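Local coordinates for protein aminotransferase (Helicobacter pylori, PDB 2FNU) that transfers an amino group from glutamate to a UDP-linked 4-keto sugar, the second step in making pseudaminic acid for flagellin, at residues M250-F264 / H274-I288. Residues are numbered along the deposited sequence; the frame is centred on the assembly and turned at random.
Sequences MQKREEAALTYDRIF and HPLLKDKSSNHLYPI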
loop_
_atom_site.group_PDB
_atom_site.type_symbol
_atom_site.label_atom_id
_atom_site.label_comp_id
_atom_site.label_asym_id
_atom_site.label_seq_id
_atom_site.Cartn_x
_atom_site.Cartn_y
_atom_site.Cartn_z
ATOM N N MET B 250 3.081 -21.867 14.328
ATOM C CA MET B 250 1.696 -22.288 14.500
ATOM C C MET B 250 1.593 -23.291 15.650
ATOM O O MET B 250 0.646 -23.247 16.457
ATOM C CB MET B 250 1.159 -22.897 13.198
ATOM C CG MET B 250 -0.260 -23.443 13.312
ATOM S SD MET B 250 -0.918 -23.789 11.670
ATOM C CE MET B 250 -1.518 -25.469 11.887
ATOM N N GLN B 251 2.574 -24.185 15.737
ATOM C CA GLN B 251 2.557 -25.190 16.804
ATOM C C GLN B 251 2.837 -24.561 18.182
ATOM O O GLN B 251 2.294 -25.015 19.201
ATOM C CB GLN B 251 3.508 -26.345 16.489
ATOM C CG GLN B 251 3.546 -27.443 17.575
ATOM C CD GLN B 251 2.207 -28.176 17.776
ATOM O OE1 GLN B 251 1.331 -28.221 16.889
ATOM N NE2 GLN B 251 2.049 -28.759 18.960
ATOM N N LYS B 252 3.664 -23.511 18.225
ATOM C CA LYS B 252 3.821 -22.784 19.482
ATOM C C LYS B 252 2.498 -22.197 19.948
ATOM O O LYS B 252 2.183 -22.258 21.137
ATOM C CB LYS B 252 4.900 -21.707 19.385
ATOM C CG LYS B 252 6.309 -22.285 19.256
ATOM C CD LYS B 252 6.764 -22.897 20.578
ATOM C CE LYS B 252 8.178 -23.459 20.479
ATOM N NZ LYS B 252 8.564 -24.208 21.712
ATOM N N ARG B 253 1.733 -21.604 19.020
ATOM C CA ARG B 253 0.425 -21.062 19.365
ATOM C C ARG B 253 -0.534 -22.185 19.773
ATOM O O ARG B 253 -1.327 -22.026 20.703
ATOM C CB ARG B 253 -0.140 -20.215 18.224
ATOM C CG ARG B 253 0.679 -18.942 17.956
ATOM C CD ARG B 253 -0.047 -17.986 17.006
ATOM N NE ARG B 253 -0.266 -18.614 15.710
ATOM C CZ ARG B 253 0.587 -18.570 14.688
ATOM N NH1 ARG B 253 1.742 -17.888 14.778
ATOM N NH2 ARG B 253 0.272 -19.214 13.569
ATOM N N GLU B 254 -0.428 -23.334 19.102
ATOM C CA GLU B 254 -1.271 -24.484 19.477
ATOM C C GLU B 254 -0.970 -24.939 20.905
ATOM O O GLU B 254 -1.897 -25.255 21.664
ATOM C CB GLU B 254 -1.111 -25.633 18.472
ATOM C CG GLU B 254 -1.840 -26.939 18.835
ATOM C CD GLU B 254 -3.359 -26.851 18.785
ATOM O OE1 GLU B 254 -3.914 -25.871 18.227
ATOM O OE2 GLU B 254 -4.012 -27.796 19.296
ATOM N N GLU B 255 0.307 -24.949 21.272
ATOM C CA GLU B 255 0.692 -25.355 22.627
ATOM C C GLU B 255 0.157 -24.380 23.662
ATOM O O GLU B 255 -0.325 -24.798 24.718
ATOM C CB GLU B 255 2.203 -25.596 22.720
ATOM C CG GLU B 255 2.545 -26.952 22.085
ATOM C CD GLU B 255 3.983 -27.098 21.620
ATOM O OE1 GLU B 255 4.249 -28.097 20.914
ATOM O OE2 GLU B 255 4.831 -26.241 21.937
ATOM N N ALA B 256 0.203 -23.085 23.350
ATOM C CA ALA B 256 -0.346 -22.071 24.249
ATOM C C ALA B 256 -1.845 -22.280 24.387
ATOM O O ALA B 256 -2.382 -22.246 25.495
ATOM C CB ALA B 256 -0.060 -20.674 23.705
ATOM N N ALA B 257 -2.525 -22.503 23.259
ATOM C CA ALA B 257 -3.971 -22.735 23.286
ATOM C C ALA B 257 -4.336 -23.950 24.134
ATOM O O ALA B 257 -5.312 -23.932 24.891
ATOM C CB ALA B 257 -4.502 -22.905 21.868
ATOM N N LEU B 258 -3.551 -25.014 24.001
ATOM C CA LEU B 258 -3.818 -26.227 24.775
ATOM C C LEU B 258 -3.640 -25.986 26.269
ATOM O O LEU B 258 -4.359 -26.583 27.092
ATOM C CB LEU B 258 -2.931 -27.387 24.304
ATOM C CG LEU B 258 -3.291 -27.924 22.917
ATOM C CD1 LEU B 258 -2.166 -28.843 22.433
ATOM C CD2 LEU B 258 -4.661 -28.633 22.871
ATOM N N THR B 259 -2.670 -25.140 26.631
ATOM C CA THR B 259 -2.462 -24.790 28.043
ATOM C C THR B 259 -3.661 -24.019 28.585
ATOM O O THR B 259 -4.178 -24.338 29.656
ATOM C CB THR B 259 -1.160 -24.003 28.221
ATOM O OG1 THR B 259 -0.080 -24.870 27.880
ATOM C CG2 THR B 259 -0.978 -23.534 29.663
ATOM N N TYR B 260 -4.125 -23.008 27.854
ATOM C CA TYR B 260 -5.366 -22.369 28.260
ATOM C C TYR B 260 -6.506 -23.385 28.410
ATOM O O TYR B 260 -7.267 -23.330 29.377
ATOM C CB TYR B 260 -5.795 -21.369 27.197
ATOM C CG TYR B 260 -5.124 -20.010 27.184
ATOM C CD1 TYR B 260 -5.134 -19.180 28.307
ATOM C CD2 TYR B 260 -4.564 -19.506 26.005
ATOM C CE1 TYR B 260 -4.578 -17.900 28.270
ATOM C CE2 TYR B 260 -3.987 -18.227 25.967
ATOM C CZ TYR B 260 -4.013 -17.428 27.103
ATOM O OH TYR B 260 -3.484 -16.153 27.066
ATOM N N ASP B 261 -6.650 -24.282 27.428
ATOM C CA ASP B 261 -7.727 -25.287 27.464
ATOM C C ASP B 261 -7.658 -26.078 28.774
ATOM O O ASP B 261 -8.692 -26.291 29.429
ATOM C CB ASP B 261 -7.620 -26.263 26.300
ATOM C CG ASP B 261 -7.981 -25.647 24.952
ATOM O OD1 ASP B 261 -8.427 -24.477 24.862
ATOM O OD2 ASP B 261 -7.817 -26.385 23.958
ATOM N N ARG B 262 -6.449 -26.502 29.155
ATOM C CA ARG B 262 -6.321 -27.324 30.370
ATOM C C ARG B 262 -6.794 -26.546 31.588
ATOM O O ARG B 262 -7.551 -27.070 32.426
ATOM C CB ARG B 262 -4.885 -27.794 30.591
ATOM C CG ARG B 262 -4.404 -28.828 29.598
ATOM C CD ARG B 262 -3.100 -29.448 30.089
ATOM N NE ARG B 262 -2.038 -28.464 30.332
ATOM C CZ ARG B 262 -1.258 -27.947 29.384
ATOM N NH1 ARG B 262 -1.426 -28.302 28.105
ATOM N NH2 ARG B 262 -0.302 -27.072 29.720
ATOM N N ILE B 263 -6.351 -25.293 31.701
ATOM C CA ILE B 263 -6.654 -24.507 32.891
ATOM C C ILE B 263 -8.117 -24.069 32.920
ATOM O O ILE B 263 -8.719 -23.985 34.000
ATOM C CB ILE B 263 -5.687 -23.291 32.986
ATOM C CG1 ILE B 263 -4.247 -23.815 33.168
ATOM C CG2 ILE B 263 -6.072 -22.336 34.117
ATOM C CD1 ILE B 263 -3.146 -22.784 32.959
ATOM N N PHE B 264 -8.692 -23.816 31.738
ATOM C CA PHE B 264 -10.074 -23.377 31.621
ATOM C C PHE B 264 -11.107 -24.503 31.573
ATOM O O PHE B 264 -12.308 -24.224 31.559
ATOM C CB PHE B 264 -10.244 -22.531 30.340
ATOM C CG PHE B 264 -9.499 -21.225 30.365
ATOM C CD1 PHE B 264 -9.189 -20.591 31.564
ATOM C CD2 PHE B 264 -9.134 -20.604 29.169
ATOM C CE1 PHE B 264 -8.512 -19.363 31.585
ATOM C CE2 PHE B 264 -8.461 -19.372 29.171
ATOM C CZ PHE B 264 -8.158 -18.752 30.375
ATOM N N HIS B 274 -11.359 -23.095 21.349
ATOM C CA HIS B 274 -10.281 -23.971 20.851
ATOM C C HIS B 274 -10.536 -25.487 20.968
ATOM O O HIS B 274 -10.196 -26.231 20.046
ATOM C CB HIS B 274 -8.912 -23.540 21.415
ATOM C CG HIS B 274 -7.776 -24.414 20.991
ATOM N ND1 HIS B 274 -7.072 -24.236 19.818
ATOM C CD2 HIS B 274 -7.237 -25.499 21.591
ATOM C CE1 HIS B 274 -6.138 -25.171 19.721
ATOM N NE2 HIS B 274 -6.218 -25.945 20.789
ATOM N N PRO B 275 -11.118 -25.953 22.090
ATOM C CA PRO B 275 -11.385 -27.401 22.179
ATOM C C PRO B 275 -12.347 -27.957 21.132
ATOM O O PRO B 275 -12.433 -29.190 20.992
ATOM C CB PRO B 275 -11.986 -27.567 23.583
ATOM C CG PRO B 275 -11.417 -26.414 24.357
ATOM C CD PRO B 275 -11.454 -25.274 23.362
ATOM N N LEU B 276 -13.064 -27.085 20.419
ATOM C CA LEU B 276 -14.066 -27.538 19.460
ATOM C C LEU B 276 -13.517 -27.729 18.045
ATOM O O LEU B 276 -14.249 -28.154 17.145
ATOM C CB LEU B 276 -15.244 -26.566 19.445
ATOM C CG LEU B 276 -15.843 -26.298 20.833
ATOM C CD1 LEU B 276 -16.910 -25.205 20.728
ATOM C CD2 LEU B 276 -16.405 -27.576 21.502
ATOM N N LEU B 277 -12.240 -27.412 17.840
ATOM C CA LEU B 277 -11.646 -27.527 16.499
ATOM C C LEU B 277 -11.660 -28.970 16.008
ATOM O O LEU B 277 -11.412 -29.897 16.784
ATOM C CB LEU B 277 -10.207 -27.027 16.506
ATOM C CG LEU B 277 -9.949 -25.532 16.683
ATOM C CD1 LEU B 277 -8.450 -25.317 16.769
ATOM C CD2 LEU B 277 -10.528 -24.756 15.524
ATOM N N LYS B 278 -11.905 -29.138 14.708
ATOM C CA LYS B 278 -11.876 -30.458 14.061
ATOM C C LYS B 278 -10.736 -30.562 13.055
ATOM O O LYS B 278 -10.449 -31.645 12.552
ATOM C CB LYS B 278 -13.212 -30.744 13.376
ATOM C CG LYS B 278 -14.349 -30.951 14.374
ATOM C CD LYS B 278 -15.683 -31.168 13.673
ATOM C CE LYS B 278 -16.794 -31.416 14.688
ATOM N NZ LYS B 278 -18.131 -31.521 14.042
ATOM N N ASP B 279 -10.087 -29.438 12.766
ATOM C CA ASP B 279 -8.912 -29.436 11.899
ATOM C C ASP B 279 -7.877 -28.516 12.515
ATOM O O ASP B 279 -8.192 -27.718 13.414
ATOM C CB ASP B 279 -9.245 -28.920 10.492
ATOM C CG ASP B 279 -9.629 -30.040 9.523
ATOM O OD1 ASP B 279 -8.750 -30.872 9.135
ATOM O OD2 ASP B 279 -10.802 -30.047 9.119
ATOM N N LYS B 280 -6.643 -28.631 12.043
ATOM C CA LYS B 280 -5.575 -27.727 12.481
ATOM C C LYS B 280 -5.936 -26.291 12.148
ATOM O O LYS B 280 -6.435 -26.007 11.051
ATOM C CB LYS B 280 -4.271 -28.058 11.786
ATOM C CG LYS B 280 -3.574 -29.298 12.273
ATOM C CD LYS B 280 -2.119 -29.229 11.785
ATOM C CE LYS B 280 -1.423 -30.560 11.733
ATOM N NZ LYS B 280 -0.059 -30.331 11.155
ATOM N N SER B 281 -5.707 -25.389 13.105
ATOM C CA SER B 281 -5.946 -23.955 12.915
ATOM C C SER B 281 -4.652 -23.189 13.110
ATOM O O SER B 281 -3.772 -23.613 13.876
ATOM C CB SER B 281 -6.967 -23.431 13.940
ATOM O OG SER B 281 -6.988 -21.996 14.002
ATOM N N SER B 282 -4.559 -22.038 12.435
ATOM C CA SER B 282 -3.420 -21.146 12.615
ATOM C C SER B 282 -3.340 -20.640 14.061
ATOM O O SER B 282 -2.287 -20.197 14.516
ATOM C CB SER B 282 -3.584 -19.948 11.683
ATOM O OG SER B 282 -4.700 -19.169 12.107
ATOM N N ASN B 283 -4.465 -20.657 14.768
ATOM C CA ASN B 283 -4.537 -20.115 16.131
ATOM C C ASN B 283 -4.146 -18.644 16.169
ATOM O O ASN B 283 -3.445 -18.203 17.076
ATOM C CB ASN B 283 -3.640 -20.900 17.107
ATOM C CG ASN B 283 -4.109 -22.326 17.309
ATOM O OD1 ASN B 283 -3.345 -23.290 17.129
ATOM N ND2 ASN B 283 -5.367 -22.474 17.671
ATOM N N HIS B 284 -4.593 -17.882 15.166
ATOM C CA HIS B 284 -4.332 -16.444 15.203
ATOM C C HIS B 284 -4.884 -15.806 16.474
ATOM O O HIS B 284 -4.207 -14.947 17.090
ATOM C CB HIS B 284 -4.874 -15.732 13.953
ATOM C CG HIS B 284 -4.795 -14.251 14.054
ATOM N ND1 HIS B 284 -3.625 -13.593 14.383
ATOM C CD2 HIS B 284 -5.740 -13.295 13.914
ATOM C CE1 HIS B 284 -3.858 -12.292 14.444
ATOM N NE2 HIS B 284 -5.134 -12.085 14.166
ATOM N N LEU B 285 -6.114 -16.195 16.833
ATOM C CA LEU B 285 -6.751 -15.732 18.080
ATOM C C LEU B 285 -7.041 -16.902 18.994
ATOM O O LEU B 285 -7.184 -18.047 18.516
ATOM C CB LEU B 285 -8.080 -15.016 17.820
ATOM C CG LEU B 285 -8.111 -13.849 16.833
ATOM C CD1 LEU B 285 -9.548 -13.339 16.576
ATOM C CD2 LEU B 285 -7.241 -12.706 17.336
ATOM N N TYR B 286 -7.169 -16.608 20.287
ATOM C CA TYR B 286 -7.712 -17.577 21.245
ATOM C C TYR B 286 -8.974 -16.936 21.835
ATOM O O TYR B 286 -8.884 -16.175 22.805
ATOM C CB TYR B 286 -6.708 -17.883 22.373
ATOM C CG TYR B 286 -7.216 -18.958 23.295
ATOM C CD1 TYR B 286 -6.948 -20.305 23.031
ATOM C CD2 TYR B 286 -8.015 -18.635 24.396
ATOM C CE1 TYR B 286 -7.432 -21.323 23.879
ATOM C CE2 TYR B 286 -8.510 -19.637 25.223
ATOM C CZ TYR B 286 -8.211 -20.966 24.960
ATOM O OH TYR B 286 -8.693 -21.966 25.781
ATOM N N PRO B 287 -10.138 -17.162 21.200
ATOM C CA PRO B 287 -11.394 -16.574 21.683
ATOM C C PRO B 287 -12.022 -17.346 22.828
ATOM O O PRO B 287 -12.038 -18.587 22.823
ATOM C CB PRO B 287 -12.338 -16.666 20.461
ATOM C CG PRO B 287 -11.450 -17.066 19.296
ATOM C CD PRO B 287 -10.323 -17.864 19.918
ATOM N N ILE B 288 -12.553 -16.596 23.791
ATOM C CA ILE B 288 -13.445 -17.191 24.782
ATOM C C ILE B 288 -14.795 -16.481 24.688
ATOM O O ILE B 288 -14.845 -15.284 24.341
ATOM C CB ILE B 288 -12.883 -17.093 26.232
ATOM C CG1 ILE B 288 -12.751 -15.620 26.667
ATOM C CG2 ILE B 288 -11.565 -17.862 26.357
ATOM C CD1 ILE B 288 -12.323 -15.438 28.148
HETATM O O HOH W 1 -4.928 -26.442 15.666
#
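R253 reaches from helix 246-264 into the loop before strand 286-290. Its CB lies 3.7 Å from N283 CB, and CD passes 3.4 Å from N283 O. With the chain bent at chi3, NE and NH2 come side-on to a single acceptor: S282 O is 2.8 Å from R253 NE and lies in the guanidinium plane, NE meeting it nearly along the C=O axis and NH2 on a lone pair. M250 CA covers part of one guanidinium face, and NH1 bonds P184 O, so three nitrogens fix the group's rotation. Beside it, M250 CE rests 3.5 Å from S281 O and 3.8 Å from K280 CB. A water joins E254 OE1 to S281 N.

The helix packs here on the small antiparallel sheet 270-272, 286-290, 344-347 of this DegT/DnrJ/EryC1-family aminotransferase, and the loop it holds places the side chain of H284 about 3 Å from that of K183, the cofactor-attachment lysine, unattached in this structure. Further along the helix, A257 CB sits over the H274 imidazole, 7° off the ring normal, while H274 NE2 gives a weak bond to E254 OE2. Y286, with CG anti to its N (chi1 -175°), lays its ring against the helix. Y260 CD2 lies over the centre of one face, the two ring planes 31° apart; Y260 OH bonds P348 O. At the ring's edge Y286 OH donates to D261 OD1 at 2.7 Å, and F264 CE2 approaches Y286 CE2 to 4.0 Å with its own edge turned toward that atom.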